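Local coordinates for obscurin (Homo sapiens, PDB 4C4K), which is a giant muscle protein that probably acts as a protein kinase and Rho guanine-nucleotide exchange factor, and whose first immunoglobulin domain binds a partner protein, at residues R78-A82 with I83-F87. Residues are numbered along the deposited sequence; the frame is centred on the assembly and turned at random.
Sequences RARNA and IGEAF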
ATOM      1  N   ARG A  78       6.958   2.281  -2.219  1.00 27.85           N
ATOM      2  CA  ARG A  78       6.654   2.909  -3.501  1.00 27.82           C
ATOM      3  C   ARG A  78       7.479   2.243  -4.594  1.00 32.04           C
ATOM      4  O   ARG A  78       8.695   2.148  -4.460  1.00 30.94           O
ATOM      5  CB  ARG A  78       6.912   4.434  -3.416  1.00 29.19           C
ATOM      6  CG  ARG A  78       6.686   5.224  -4.714  1.00 44.27           C
ATOM      7  CD  ARG A  78       7.073   6.687  -4.532  1.00 48.90           C
ATOM      8  NE  ARG A  78       6.907   7.456  -5.769  1.00 62.70           N
ATOM      9  CZ  ARG A  78       7.880   8.118  -6.393  1.00 77.70           C
ATOM     10  NH1 ARG A  78       9.112   8.134  -5.893  1.00 62.27           N
ATOM     11  NH2 ARG A  78       7.627   8.775  -7.520  1.00 61.85           N
ATOM     12  N   ALA A  79       6.814   1.749  -5.652  1.00 26.29           N
ATOM     13  CA  ALA A  79       7.491   1.109  -6.781  1.00 25.96           C
ATOM     14  C   ALA A  79       7.139   1.915  -8.015  1.00 31.16           C
ATOM     15  O   ALA A  79       5.963   2.172  -8.265  1.00 29.12           O
ATOM     16  CB  ALA A  79       7.027  -0.335  -6.938  1.00 26.29           C
ATOM     17  N   ARG A  80       8.142   2.357  -8.758  1.00 28.96           N
ATOM     18  CA  ARG A  80       7.852   3.156  -9.923  1.00 29.27           C
ATOM     19  C   ARG A  80       8.670   2.796 -11.177  1.00 33.18           C
ATOM     20  O   ARG A  80       9.829   2.419 -11.075  1.00 32.94           O
ATOM     21  CB  ARG A  80       7.958   4.647  -9.557  1.00 32.78           C
ATOM     22  CG  ARG A  80       9.348   5.246  -9.437  1.00 50.36           C
ATOM     23  CD  ARG A  80       9.402   6.488 -10.315  1.00 67.59           C
ATOM     24  NE  ARG A  80      10.467   7.422  -9.939  1.00 76.93           N
ATOM     25  CZ  ARG A  80      11.714   7.374 -10.401  1.00 90.13           C
ATOM     26  NH1 ARG A  80      12.084   6.412 -11.241  1.00 72.50           N
ATOM     27  NH2 ARG A  80      12.604   8.279 -10.018  1.00 81.05           N
ATOM     28  N   ASN A  81       8.048   2.903 -12.352  1.00 28.67           N
ATOM     29  CA  ASN A  81       8.735   2.739 -13.641  1.00 29.53           C
ATOM     30  C   ASN A  81       8.109   3.751 -14.616  1.00 31.90           C
ATOM     31  O   ASN A  81       7.264   4.543 -14.181  1.00 29.36           O
ATOM     32  CB  ASN A  81       8.719   1.271 -14.152  1.00 30.29           C
ATOM     33  CG  ASN A  81       7.380   0.710 -14.578  1.00 36.20           C
ATOM     34  OD1 ASN A  81       6.350   1.403 -14.676  1.00 29.86           O
ATOM     35  ND2 ASN A  81       7.360  -0.585 -14.811  1.00 26.58           N
ATOM     36  N   ALA A  82       8.500   3.742 -15.902  1.00 32.48           N
ATOM     37  CA  ALA A  82       7.983   4.702 -16.895  1.00 33.68           C
ATOM     38  C   ALA A  82       6.448   4.670 -17.081  1.00 38.71           C
ATOM     39  O   ALA A  82       5.856   5.683 -17.479  1.00 38.75           O
ATOM     40  CB  ALA A  82       8.667   4.491 -18.231  1.00 36.16           C
ATOM     41  N   ILE A  83       5.828   3.502 -16.833  1.00 34.18           N
ATOM     42  CA  ILE A  83       4.394   3.272 -17.031  1.00 33.73           C
ATOM     43  C   ILE A  83       3.572   3.716 -15.825  1.00 32.57           C
ATOM     44  O   ILE A  83       2.434   4.172 -15.980  1.00 29.60           O
ATOM     45  CB  ILE A  83       4.100   1.763 -17.371  1.00 37.91           C
ATOM     46  CG1 ILE A  83       5.101   1.143 -18.369  1.00 41.31           C
ATOM     47  CG2 ILE A  83       2.655   1.535 -17.804  1.00 39.78           C
ATOM     48  CD1 ILE A  83       5.228   1.817 -19.834  1.00 49.13           C
ATOM     49  N   GLY A  84       4.084   3.467 -14.624  1.00 28.06           N
ATOM     50  CA  GLY A  84       3.280   3.801 -13.472  1.00 26.23           C
ATOM     51  C   GLY A  84       3.909   3.582 -12.132  1.00 27.17           C
ATOM     52  O   GLY A  84       5.102   3.313 -12.023  1.00 26.05           O
ATOM     53  N   GLU A  85       3.092   3.713 -11.105  1.00 22.64           N
ATOM     54  CA  GLU A  85       3.582   3.560  -9.745  1.00 22.90           C
ATOM     55  C   GLU A  85       2.629   2.735  -8.941  1.00 27.27           C
ATOM     56  O   GLU A  85       1.401   2.878  -9.099  1.00 25.97           O
ATOM     57  CB  GLU A  85       3.767   4.943  -9.074  1.00 24.13           C
ATOM     58  CG  GLU A  85       4.712   5.875  -9.815  1.00 35.96           C
ATOM     59  CD  GLU A  85       5.165   7.104  -9.052  1.00 53.38           C
ATOM     60  OE1 GLU A  85       5.120   7.100  -7.799  1.00 42.92           O
ATOM     61  OE2 GLU A  85       5.533   8.091  -9.723  1.00 49.14           O
ATOM     62  N   ALA A  86       3.184   1.964  -7.992  1.00 23.83           N
ATOM     63  CA  ALA A  86       2.406   1.177  -7.057  1.00 22.95           C
ATOM     64  C   ALA A  86       2.786   1.583  -5.640  1.00 29.26           C
ATOM     65  O   ALA A  86       3.971   1.799  -5.350  1.00 29.75           O
ATOM     66  CB  ALA A  86       2.659  -0.317  -7.278  1.00 23.45           C
ATOM     67  N   PHE A  87       1.776   1.694  -4.750  1.00 22.07           N
ATOM     68  CA  PHE A  87       1.984   2.038  -3.340  1.00 22.09           C
ATOM     69  C   PHE A  87       1.308   0.999  -2.434  1.00 26.84           C
ATOM     70  O   PHE A  87       0.224   0.539  -2.756  1.00 26.22           O
ATOM     71  CB  PHE A  87       1.376   3.420  -3.031  1.00 23.92           C
ATOM     72  CG  PHE A  87       1.958   4.582  -3.784  1.00 25.14           C
ATOM     73  CD1 PHE A  87       1.617   4.810  -5.118  1.00 26.17           C
ATOM     74  CD2 PHE A  87       2.774   5.506  -3.142  1.00 27.12           C
ATOM     75  CE1 PHE A  87       2.157   5.886  -5.822  1.00 26.34           C
ATOM     76  CE2 PHE A  87       3.302   6.596  -3.843  1.00 29.09           C
ATOM     77  CZ  PHE A  87       2.981   6.779  -5.177  1.00 27.02           C
TER
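Asn81 OD1 accepts two backbone N-H groups across the turn of the F-G hairpin of this I-set immunoglobulin domain. Gly84 N comes nearly in line with the side-chain C=O, at 3.1 Å from Asn81 OD1. Ile83 N donates to the same oxygen from well above the amide plane. The amide nitrogen ND2 is held as well, by the backbone oxygens of Pro32 and Ser3, so both ends of the amide are fixed. Asn81 N closes the turn with a straight bond to Gly84 O (3.0 Å). Further along, Ala79 and Ala86 form a hydrogen-bonded antiparallel pair, and their methyl groups share one face of the sheet.

The other face carries Arg78, Arg80, Glu85 and Phe87. Arg78 CG lies anti to the backbone N (chi1 178°), and the chain runs extended until NE makes a salt-bridging hydrogen bond to Glu85 OE1 at 2.7 Å. The guanidinium and carboxylate planes are 61° apart, and NH2 adds two weak bonds to the carboxylate. A leucine in place of Arg78 would probably leave the Glu85 carboxylate without its main charge partner in this hairpin. Residues 84-87 also pair in parallel with a strand of the other protein's chain, which extends the sheet across the interface. Phe87 lies alongside Arg78, with its CE2 3.8 Å from Arg78 CG.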